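Local structure of nicotinamide-nucleotide adenylyltransferase NadR family / Ribosylnicotinamide kinase (6GYF) at residues S12-G17 with E114-V119; S180-V185 with E292-I297; P207-Y212 with D241-E246. The protein probably phosphorylates nicotinamide riboside to NMN and joins NMN to an adenylyl group, making NAD with two linked activities. All coordinates share one frame; numbering follows the deposited sequence.

Contact 1 (S12-G17 with E114-V119); sequences SGKNIG and ENDLSV
Lys14 and Glu114 carry the largest share of this contact, and their side chains cross at about a right angle. The lysine chain is bent at chi2 (77°) and again at chi4, and this folds it back over the turn 114-116. Its CD and CE methylene groups run past Glu114 OE1. NZ makes a salt bridge to the same Glu114 OE1, at 3.4 Å, and lies beside the backbone oxygen of Asn115. The carboxylate of Asp116 is farther off and may add only a diffuse attraction. The other oxygen of the glutamate is used differently. Glu114 OE2 accepts a hydrogen bond from Gly13 N at 2.9 Å, on its anti side and 30° out of the carboxylate plane. One carboxylate thus links a backbone amide and a lysine of the opposite segment.

Beyond these loops the two segments run parallel as paired strands. Ser118 N donates to Lys14 O at 3.1 Å. Ile16 N makes a weak bond to Ser118 O. Asn15 pairs with Ser118 on one face of the sheet, where Asn15 OD1 lies by Ser118 CB. Ile16 and Val119 lie side by side on the other face and point the same way; Ile16 CD1 touches Val119 CG2 at 3.9 Å. This apolar pair is buried, while the charged end is partly open to solvent.

The pairing joins strands 15-21 and 118-123 at their starts. They are neighbours in a five-stranded parallel sheet, consistent with the Rossmann-like fold of nucleotidyltransferases. Strand 43-50 flanks 15-21, and Asp42, just before it, binds Asn15 N. Strand 142-147 lies beyond 118-123, which follows helix 97-111.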
loop_
_atom_site.group_PDB
_atom_site.type_symbol
_atom_site.label_atom_id
_atom_site.label_comp_id
_atom_site.label_asym_id
_atom_site.label_seq_id
_atom_site.Cartn_x
_atom_site.Cartn_y
_atom_site.Cartn_z
ATOM N N SER A 12 4.912 31.074 -9.538
ATOM C CA SER A 12 5.392 32.447 -9.663
ATOM C C SER A 12 6.916 32.501 -9.668
ATOM O O SER A 12 7.591 31.551 -9.264
ATOM C CB SER A 12 4.846 33.327 -8.525
ATOM O OG SER A 12 5.046 32.739 -7.248
ATOM N N GLY A 13 7.447 33.632 -10.116
ATOM C CA GLY A 13 8.879 33.850 -10.187
ATOM C C GLY A 13 9.388 33.771 -11.618
ATOM O O GLY A 13 8.704 33.310 -12.533
ATOM N N LYS A 14 10.629 34.245 -11.799
ATOM C CA LYS A 14 11.276 34.235 -13.114
ATOM C C LYS A 14 12.139 32.992 -13.364
ATOM O O LYS A 14 11.986 32.333 -14.398
ATOM C CB LYS A 14 12.138 35.491 -13.282
ATOM C CG LYS A 14 11.563 36.539 -14.217
ATOM C CD LYS A 14 10.448 37.325 -13.535
ATOM C CE LYS A 14 10.023 38.530 -14.362
ATOM N NZ LYS A 14 9.546 38.122 -15.706
ATOM N N ASN A 15 13.027 32.641 -12.431
ATOM C CA ASN A 15 13.922 31.491 -12.602
ATOM C C ASN A 15 13.172 30.252 -12.139
ATOM O O ASN A 15 13.052 30.008 -10.940
ATOM C CB ASN A 15 15.206 31.647 -11.792
ATOM C CG ASN A 15 16.008 32.876 -12.171
ATOM O OD1 ASN A 15 16.351 33.089 -13.339
ATOM N ND2 ASN A 15 16.341 33.682 -11.171
ATOM N N ILE A 16 12.645 29.466 -13.068
ATOM C CA ILE A 16 11.944 28.253 -12.668
ATOM C C ILE A 16 12.644 27.053 -13.289
ATOM O O ILE A 16 13.295 27.157 -14.331
ATOM C CB ILE A 16 10.448 28.286 -13.043
ATOM C CG1 ILE A 16 10.277 28.233 -14.543
ATOM C CG2 ILE A 16 9.774 29.555 -12.499
ATOM C CD1 ILE A 16 9.935 26.856 -15.003
ATOM N N GLY A 17 12.538 25.912 -12.616
ATOM C CA GLY A 17 13.248 24.712 -13.013
ATOM C C GLY A 17 12.297 23.560 -13.263
ATOM O O GLY A 17 11.250 23.455 -12.633
ATOM N N GLU A 114 4.266 33.771 -15.301
ATOM C CA GLU A 114 4.907 34.950 -15.877
ATOM C C GLU A 114 5.484 34.638 -17.257
ATOM O O GLU A 114 5.433 33.506 -17.744
ATOM C CB GLU A 114 6.006 35.488 -14.953
ATOM C CG GLU A 114 5.555 35.806 -13.534
ATOM C CD GLU A 114 6.646 36.477 -12.708
ATOM O OE1 GLU A 114 7.289 37.426 -13.229
ATOM O OE2 GLU A 114 6.857 36.046 -11.545
ATOM N N ASN A 115 5.985 35.683 -17.908
ATOM C CA ASN A 115 6.768 35.584 -19.130
ATOM C C ASN A 115 8.227 35.882 -18.795
ATOM O O ASN A 115 8.568 36.180 -17.648
ATOM C CB ASN A 115 6.249 36.560 -20.187
ATOM C CG ASN A 115 4.770 36.392 -20.468
ATOM O OD1 ASN A 115 4.181 35.349 -20.183
ATOM N ND2 ASN A 115 4.163 37.426 -21.043
ATOM N N ASP A 116 9.090 35.823 -19.812
ATOM C CA ASP A 116 10.522 36.102 -19.642
ATOM C C ASP A 116 11.167 35.189 -18.603
ATOM O O ASP A 116 11.928 35.630 -17.738
ATOM C CB ASP A 116 10.748 37.568 -19.289
ATOM C CG ASP A 116 10.189 38.484 -20.329
ATOM O OD1 ASP A 116 10.514 38.269 -21.515
ATOM O OD2 ASP A 116 9.395 39.384 -19.976
ATOM N N LEU A 117 10.848 33.903 -18.695
ATOM C CA LEU A 117 11.347 32.915 -17.757
ATOM C C LEU A 117 12.781 32.522 -18.075
ATOM O O LEU A 117 13.214 32.559 -19.228
ATOM C CB LEU A 117 10.463 31.676 -17.802
ATOM C CG LEU A 117 9.020 32.029 -17.488
ATOM C CD1 LEU A 117 8.155 30.799 -17.578
ATOM C CD2 LEU A 117 8.972 32.663 -16.103
ATOM N N SER A 118 13.521 32.143 -17.038
ATOM C CA SER A 118 14.777 31.422 -17.206
ATOM C C SER A 118 14.470 29.992 -16.788
ATOM O O SER A 118 14.494 29.661 -15.598
ATOM C CB SER A 118 15.919 32.027 -16.390
ATOM O OG SER A 118 17.179 31.433 -16.736
ATOM N N VAL A 119 14.160 29.152 -17.770
ATOM C CA VAL A 119 13.775 27.771 -17.526
ATOM C C VAL A 119 15.006 26.889 -17.669
ATOM O O VAL A 119 15.758 26.998 -18.647
ATOM C CB VAL A 119 12.666 27.318 -18.484
ATOM C CG1 VAL A 119 12.321 25.860 -18.215
ATOM C CG2 VAL A 119 11.458 28.198 -18.318
#

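Contact 2 (S180-V185 with E292-I297); sequences SKVVTV and ERMDLI. With NMN (beta-nicotinamide ribose monophosphate), chain C.
Arg293 reaches from the bound NMN to the backbone of Ser180, and its side chain can be followed atom by atom. CB lies against C5 of the nicotinamide ring. CG and CD make the bend, at chi2 (-114°) and chi3. It brings the guanidinium to the C5 edge of the ring, which faces it, the two planes being nearly perpendicular. NMN C5 lies over the centre of one guanidinium face, and Val182 CG2 sits obliquely by the group. NE and NH2 together grip a single acceptor, Ser180 O, side-on. The bond from Arg293 NH2 to Ser180 O is 3.0 Å long and uses a lone pair in the carbonyl plane. NE comes nearly along the C=O axis. NH2 also has a weak bond to Arg177 O. NH1 points to the phosphate: NMN O2P is 3.2 Å from Arg293 NH1, at the edge of the group and in its plane. The arginine is therefore held by the protein and placed beside the nicotinamide ring and the phosphate.

Asp295 makes a second link. Its OD2 accepts from Val182 N at 3.1 Å through the anti lone pair, while Lys181 CD packs against its CG. Val182 O in turn takes both Asp295 N and Leu296 N where the pairing begins. Regular parallel pairing follows, with Thr184 N bonded to Leu296 O at 2.9 Å. Val183 CG1 and Leu296 CD2 lie side by side on one face at 3.8 Å. Thr184 OG1 lies 3.5 Å from Met294 SD, the two side chains crossing at a slant.

Strands 181-186 and 296-299 are adjacent in a parallel sheet, with 255-259 on the far side of 181-186. Strand 181-186 leads into a probable Walker A loop. This is consistent with the core of a P-loop NTPase domain, here probably the ribosylnicotinamide kinase, with NMN beside the loop that leads into strand 296-299.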
loop_
_atom_site.group_PDB
_atom_site.type_symbol
_atom_site.label_atom_id
_atom_site.label_comp_id
_atom_site.label_asym_id
_atom_site.label_seq_id
_atom_site.Cartn_x
_atom_site.Cartn_y
_atom_site.Cartn_z
ATOM N N SER A 180 3.712 -2.141 1.226
ATOM C CA SER A 180 3.711 -2.874 2.482
ATOM C C SER A 180 3.329 -4.340 2.277
ATOM O O SER A 180 2.341 -4.654 1.597
ATOM C CB SER A 180 2.759 -2.210 3.473
ATOM O OG SER A 180 2.844 -2.840 4.747
ATOM N N LYS A 181 4.120 -5.233 2.873
ATOM C CA LYS A 181 3.681 -6.604 3.057
ATOM C C LYS A 181 2.548 -6.647 4.086
ATOM O O LYS A 181 2.516 -5.877 5.052
ATOM C CB LYS A 181 4.841 -7.478 3.527
ATOM C CG LYS A 181 5.877 -7.703 2.481
ATOM C CD LYS A 181 5.493 -8.839 1.578
ATOM C CE LYS A 181 6.578 -9.074 0.555
ATOM N NZ LYS A 181 6.733 -7.799 -0.203
ATOM N N VAL A 182 1.620 -7.576 3.885
ATOM C CA VAL A 182 0.432 -7.684 4.716
ATOM C C VAL A 182 0.280 -9.135 5.162
ATOM O O VAL A 182 0.171 -10.041 4.330
ATOM C CB VAL A 182 -0.834 -7.218 3.975
ATOM C CG1 VAL A 182 -2.058 -7.560 4.799
ATOM C CG2 VAL A 182 -0.775 -5.723 3.648
ATOM N N VAL A 183 0.256 -9.352 6.468
ATOM C CA VAL A 183 -0.069 -10.645 7.048
ATOM C C VAL A 183 -1.426 -10.519 7.724
ATOM O O VAL A 183 -1.657 -9.580 8.494
ATOM C CB VAL A 183 1.001 -11.098 8.053
ATOM C CG1 VAL A 183 0.675 -12.504 8.575
ATOM C CG2 VAL A 183 2.403 -11.018 7.426
ATOM N N THR A 184 -2.333 -11.436 7.419
ATOM C CA THR A 184 -3.658 -11.429 8.017
ATOM C C THR A 184 -3.853 -12.718 8.798
ATOM O O THR A 184 -3.578 -13.803 8.280
ATOM C CB THR A 184 -4.744 -11.282 6.952
ATOM O OG1 THR A 184 -4.607 -10.017 6.297
ATOM C CG2 THR A 184 -6.126 -11.409 7.568
ATOM N N VAL A 185 -4.302 -12.601 10.046
ATOM C CA VAL A 185 -4.581 -13.767 10.877
ATOM C C VAL A 185 -6.086 -14.013 10.874
ATOM O O VAL A 185 -6.876 -13.075 11.060
ATOM C CB VAL A 185 -4.044 -13.560 12.296
ATOM C CG1 VAL A 185 -4.383 -14.756 13.168
ATOM C CG2 VAL A 185 -2.561 -13.298 12.217
ATOM N N GLU A 292 -8.438 -5.796 -0.762
ATOM C CA GLU A 292 -7.569 -6.291 0.302
ATOM C C GLU A 292 -6.333 -6.933 -0.314
ATOM O O GLU A 292 -6.426 -7.957 -1.001
ATOM C CB GLU A 292 -8.288 -7.291 1.204
ATOM C CG GLU A 292 -9.339 -6.717 2.133
ATOM C CD GLU A 292 -9.818 -7.771 3.115
ATOM O OE1 GLU A 292 -9.245 -8.885 3.068
ATOM O OE2 GLU A 292 -10.765 -7.512 3.897
ATOM N N ARG A 293 -5.183 -6.335 -0.057
ATOM C CA ARG A 293 -3.904 -6.883 -0.471
ATOM C C ARG A 293 -3.363 -7.703 0.693
ATOM O O ARG A 293 -3.040 -7.147 1.746
ATOM C CB ARG A 293 -2.953 -5.747 -0.852
ATOM C CG ARG A 293 -1.995 -5.966 -2.011
ATOM C CD ARG A 293 -0.505 -5.995 -1.555
ATOM N NE ARG A 293 -0.037 -4.995 -0.564
ATOM C CZ ARG A 293 -0.208 -3.662 -0.616
ATOM N NH1 ARG A 293 -0.903 -3.079 -1.601
ATOM N NH2 ARG A 293 0.312 -2.897 0.348
ATOM N N MET A 294 -3.270 -9.020 0.514
ATOM C CA MET A 294 -2.706 -9.910 1.521
ATOM C C MET A 294 -1.554 -10.695 0.906
ATOM O O MET A 294 -1.671 -11.214 -0.207
ATOM C CB MET A 294 -3.766 -10.861 2.073
ATOM C CG MET A 294 -4.888 -10.137 2.787
ATOM S SD MET A 294 -6.200 -11.202 3.397
ATOM C CE MET A 294 -6.911 -11.833 1.877
ATOM N N ASP A 295 -0.440 -10.771 1.625
ATOM C CA ASP A 295 0.720 -11.521 1.173
ATOM C C ASP A 295 0.839 -12.871 1.866
ATOM O O ASP A 295 1.232 -13.855 1.233
ATOM C CB ASP A 295 2.002 -10.698 1.391
ATOM C CG ASP A 295 2.101 -9.496 0.452
ATOM O OD1 ASP A 295 2.378 -9.689 -0.758
ATOM O OD2 ASP A 295 1.890 -8.355 0.906
ATOM N N LEU A 296 0.429 -12.953 3.127
ATOM C CA LEU A 296 0.432 -14.181 3.901
ATOM C C LEU A 296 -0.816 -14.204 4.761
ATOM O O LEU A 296 -1.131 -13.218 5.433
ATOM C CB LEU A 296 1.682 -14.278 4.778
ATOM C CG LEU A 296 1.644 -15.267 5.944
ATOM C CD1 LEU A 296 1.547 -16.742 5.479
ATOM C CD2 LEU A 296 2.869 -15.026 6.815
ATOM N N ILE A 297 -1.508 -15.333 4.746
ATOM C CA ILE A 297 -2.714 -15.539 5.526
ATOM C C ILE A 297 -2.419 -16.643 6.523
ATOM O O ILE A 297 -2.188 -17.796 6.128
ATOM C CB ILE A 297 -3.902 -15.915 4.638
ATOM C CG1 ILE A 297 -4.222 -14.776 3.672
ATOM C CG2 ILE A 297 -5.087 -16.284 5.498
ATOM C CD1 ILE A 297 -5.221 -15.156 2.587
HETATM O O3P NMN C . -4.263 0.134 -4.916
HETATM P P NMN C . -3.098 0.100 -3.956
HETATM O O1P NMN C . -1.997 1.083 -4.279
HETATM O O2P NMN C . -2.613 -1.287 -3.611
HETATM O O5R NMN C . -3.717 0.649 -2.575
HETATM C C5R NMN C . -4.226 -0.258 -1.600
HETATM C C4R NMN C . -5.014 0.513 -0.549
HETATM O O4R NMN C . -5.930 -0.368 0.108
HETATM C C3R NMN C . -4.092 1.102 0.507
HETATM O O3R NMN C . -4.258 2.526 0.549
HETATM C C2R NMN C . -4.469 0.428 1.820
HETATM O O2R NMN C . -4.843 1.364 2.840
HETATM C C1R NMN C . -5.643 -0.487 1.504
HETATM N N1 NMN C . -5.287 -1.873 1.817
HETATM C C2 NMN C . -6.015 -2.557 2.709
HETATM C C3 NMN C . -5.697 -3.873 3.022
HETATM C C7 NMN C . -6.519 -4.629 4.023
HETATM O O7 NMN C . -6.293 -5.814 4.210
HETATM N N7 NMN C . -7.478 -3.985 4.685
HETATM C C4 NMN C . -4.615 -4.483 2.404
HETATM C C5 NMN C . -3.877 -3.751 1.483
HETATM C C6 NMN C . -4.238 -2.438 1.206
#

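Contact 3 (P207-Y212 with D241-E246); sequences PFSEEY and DANSRE. With NMN (beta-nicotinamide ribose monophosphate), chain C.
The amide of Asn243 meets Ser209 through its oxygen. Ser209 OG donates to Asn243 OD1 at 2.6 Å, tilted 31° from the carbonyl plane. The carboxylate of Glu246 sits by the backbone of Phe208 and the ring of Pro207, with Glu246 OE1 3.6 Å from Pro207 CB. The guanidinium of Arg245 has Asp241 O, of its own helix, over the centre of one face. Phe208 CB leads away from helix 229-247, and its ring packs on Val197 and Ala201 of helix 193-203. These pieces are consistent with a P-loop NTPase (kinase) domain.

Segment 207-212 is the link between helices 193-203 and 212-220, with Glu211 at the N-cap of the second. It lies against helix 229-247 and is bonded through its backbone to strand 255-259.

Ser209 is the polar centre. Its CB points toward the helix, and chi1 of 70° brings OG onto Asn243 OD1. The same OG is bonded to Asp259 N. Asn243 is fixed at both ends of its amide: OD1 also takes Gln239 NE2, and ND2 gives to Thr260 O. These bonds should hold its rotation and satisfy a buried amide.

A bend at chi2 (-38°) lays the chain of Glu246 across the loop. Glu246 CG packs on Ser209 CB at 3.8 Å and runs past the carbonyl of Phe208.

One turn of this helix also lines the NMN site. Asn243 CB is 3.4 Å from the carboxamide nitrogen NMN N7. Next to it, Ser244 OG is hydrogen-bonded to the ribose hydroxyl NMN O2R at 2.6 Å, and either could be the donor.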
loop_
_atom_site.group_PDB
_atom_site.type_symbol
_atom_site.label_atom_id
_atom_site.label_comp_id
_atom_site.label_asym_id
_atom_site.label_seq_id
_atom_site.Cartn_x
_atom_site.Cartn_y
_atom_site.Cartn_z
ATOM N N PRO A 207 3.437 -2.908 13.198
ATOM C CA PRO A 207 2.113 -2.505 13.658
ATOM C C PRO A 207 1.112 -3.614 13.404
ATOM O O PRO A 207 1.329 -4.502 12.579
ATOM C CB PRO A 207 1.801 -1.258 12.820
ATOM C CG PRO A 207 2.612 -1.421 11.587
ATOM C CD PRO A 207 3.831 -2.214 11.960
ATOM N N PHE A 208 0.023 -3.573 14.172
ATOM C CA PHE A 208 -1.017 -4.577 14.038
ATOM C C PHE A 208 -2.367 -3.955 14.306
ATOM O O PHE A 208 -2.479 -2.916 14.961
ATOM C CB PHE A 208 -0.790 -5.771 14.960
ATOM C CG PHE A 208 -0.644 -5.419 16.409
ATOM C CD1 PHE A 208 0.530 -4.850 16.889
ATOM C CD2 PHE A 208 -1.641 -5.723 17.310
ATOM C CE1 PHE A 208 0.689 -4.552 18.223
ATOM C CE2 PHE A 208 -1.478 -5.436 18.644
ATOM C CZ PHE A 208 -0.308 -4.851 19.103
ATOM N N SER A 209 -3.394 -4.614 13.800
ATOM C CA SER A 209 -4.756 -4.172 14.006
ATOM C C SER A 209 -5.462 -5.045 15.039
ATOM O O SER A 209 -4.999 -6.126 15.429
ATOM C CB SER A 209 -5.521 -4.179 12.689
ATOM O OG SER A 209 -5.755 -5.492 12.259
ATOM N N GLU A 210 -6.593 -4.533 15.509
ATOM C CA GLU A 210 -7.425 -5.221 16.479
ATOM C C GLU A 210 -8.623 -5.808 15.756
ATOM O O GLU A 210 -9.063 -5.271 14.736
ATOM C CB GLU A 210 -7.890 -4.251 17.563
ATOM C CG GLU A 210 -6.795 -3.675 18.450
ATOM C CD GLU A 210 -6.452 -4.603 19.601
ATOM O OE1 GLU A 210 -6.842 -5.797 19.559
ATOM O OE2 GLU A 210 -5.793 -4.134 20.548
ATOM N N GLU A 211 -9.150 -6.915 16.281
ATOM C CA GLU A 211 -10.425 -7.398 15.764
ATOM C C GLU A 211 -11.511 -6.343 16.022
ATOM O O GLU A 211 -11.775 -5.969 17.179
ATOM C CB GLU A 211 -10.798 -8.729 16.401
ATOM C CG GLU A 211 -12.089 -9.314 15.844
ATOM C CD GLU A 211 -12.327 -10.750 16.291
ATOM O OE1 GLU A 211 -12.764 -11.578 15.453
ATOM O OE2 GLU A 211 -12.069 -11.052 17.479
ATOM N N TYR A 212 -12.125 -5.846 14.935
ATOM C CA TYR A 212 -13.080 -4.758 15.071
ATOM C C TYR A 212 -14.379 -5.251 15.686
ATOM O O TYR A 212 -15.001 -4.532 16.477
ATOM C CB TYR A 212 -13.346 -4.114 13.713
ATOM C CG TYR A 212 -14.295 -2.903 13.689
ATOM C CD1 TYR A 212 -13.823 -1.621 13.929
ATOM C CD2 TYR A 212 -15.660 -3.049 13.400
ATOM C CE1 TYR A 212 -14.671 -0.524 13.883
ATOM C CE2 TYR A 212 -16.514 -1.955 13.365
ATOM C CZ TYR A 212 -16.011 -0.695 13.608
ATOM O OH TYR A 212 -16.830 0.410 13.573
ATOM N N ASP A 241 -11.310 -0.199 7.423
ATOM C CA ASP A 241 -10.699 1.067 7.812
ATOM C C ASP A 241 -9.592 0.843 8.833
ATOM O O ASP A 241 -8.491 1.391 8.704
ATOM C CB ASP A 241 -11.758 2.014 8.374
ATOM C CG ASP A 241 -12.738 2.501 7.305
ATOM O OD1 ASP A 241 -12.486 2.220 6.101
ATOM O OD2 ASP A 241 -13.759 3.157 7.675
ATOM N N ALA A 242 -9.838 -0.023 9.812
ATOM C CA ALA A 242 -8.850 -0.259 10.857
ATOM C C ALA A 242 -7.591 -0.888 10.284
ATOM O O ALA A 242 -6.469 -0.488 10.617
ATOM C CB ALA A 242 -9.444 -1.151 11.941
ATOM N N ASN A 243 -7.763 -1.896 9.435
ATOM C CA ASN A 243 -6.617 -2.530 8.809
ATOM C C ASN A 243 -5.893 -1.551 7.891
ATOM O O ASN A 243 -4.655 -1.448 7.928
ATOM C CB ASN A 243 -7.087 -3.789 8.087
ATOM C CG ASN A 243 -7.602 -4.827 9.066
ATOM O OD1 ASN A 243 -7.314 -4.749 10.254
ATOM N ND2 ASN A 243 -8.392 -5.764 8.591
ATOM N N SER A 244 -6.655 -0.792 7.095
ATOM C CA SER A 244 -6.078 0.264 6.268
ATOM C C SER A 244 -5.328 1.289 7.103
ATOM O O SER A 244 -4.322 1.850 6.653
ATOM C CB SER A 244 -7.176 0.954 5.459
ATOM O OG SER A 244 -6.627 1.929 4.592
ATOM N N ARG A 245 -5.781 1.534 8.328
ATOM C CA ARG A 245 -5.095 2.522 9.146
ATOM C C ARG A 245 -3.719 2.011 9.545
ATOM O O ARG A 245 -2.745 2.777 9.556
ATOM C CB ARG A 245 -5.947 2.878 10.365
ATOM C CG ARG A 245 -5.618 4.203 11.051
ATOM C CD ARG A 245 -6.720 4.600 12.020
ATOM N NE ARG A 245 -8.001 4.731 11.318
ATOM C CZ ARG A 245 -9.042 3.912 11.469
ATOM N NH1 ARG A 245 -10.158 4.120 10.774
ATOM N NH2 ARG A 245 -8.979 2.902 12.334
ATOM N N GLU A 246 -3.613 0.701 9.822
ATOM C CA GLU A 246 -2.325 0.122 10.189
ATOM C C GLU A 246 -1.413 0.021 8.975
ATOM O O GLU A 246 -0.245 0.428 9.036
ATOM C CB GLU A 246 -2.509 -1.245 10.843
ATOM C CG GLU A 246 -3.170 -1.226 12.239
ATOM C CD GLU A 246 -2.740 -0.059 13.133
ATOM O OE1 GLU A 246 -1.511 0.160 13.317
ATOM O OE2 GLU A 246 -3.661 0.637 13.648
HETATM O O3P NMN C . -4.263 0.134 -4.916
HETATM P P NMN C . -3.098 0.100 -3.956
HETATM O O1P NMN C . -1.997 1.083 -4.279
HETATM O O2P NMN C . -2.613 -1.287 -3.611
HETATM O O5R NMN C . -3.717 0.649 -2.575
HETATM C C5R NMN C . -4.226 -0.258 -1.600
HETATM C C4R NMN C . -5.014 0.513 -0.549
HETATM O O4R NMN C . -5.930 -0.368 0.108
HETATM C C3R NMN C . -4.092 1.102 0.507
HETATM O O3R NMN C . -4.258 2.526 0.549
HETATM C C2R NMN C . -4.469 0.428 1.820
HETATM O O2R NMN C . -4.843 1.364 2.840
HETATM C C1R NMN C . -5.643 -0.487 1.504
HETATM N N1 NMN C . -5.287 -1.873 1.817
HETATM C C2 NMN C . -6.015 -2.557 2.709
HETATM C C3 NMN C . -5.697 -3.873 3.022
HETATM C C7 NMN C . -6.519 -4.629 4.023
HETATM O O7 NMN C . -6.293 -5.814 4.210
HETATM N N7 NMN C . -7.478 -3.985 4.685
HETATM C C4 NMN C . -4.615 -4.483 2.404
HETATM C C5 NMN C . -3.877 -3.751 1.483
HETATM C C6 NMN C . -4.238 -2.438 1.206
#

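How the contacts relate
Contacts 1 and 2 each join two neighbouring strands of a parallel sheet, but the sheets are different and the contact centres lie 47 Å apart. Contact 1 is partly buried, and its loop end relies on a charged pair. Contact 2 is buried; its ionic groups mostly bind backbone atoms or lie beside the ligand. Contact 3 joins a loop to a helix rather than strand to strand, with a single hydrogen bond between its segments. It is nested within the chain loop that contact 2 closes. Contacts 2 and 3 do not touch, their nearest atoms being about 6 Å apart, yet both reach NMN: 292-297 beside ring and phosphate, 241-246 at carboxamide and ribose.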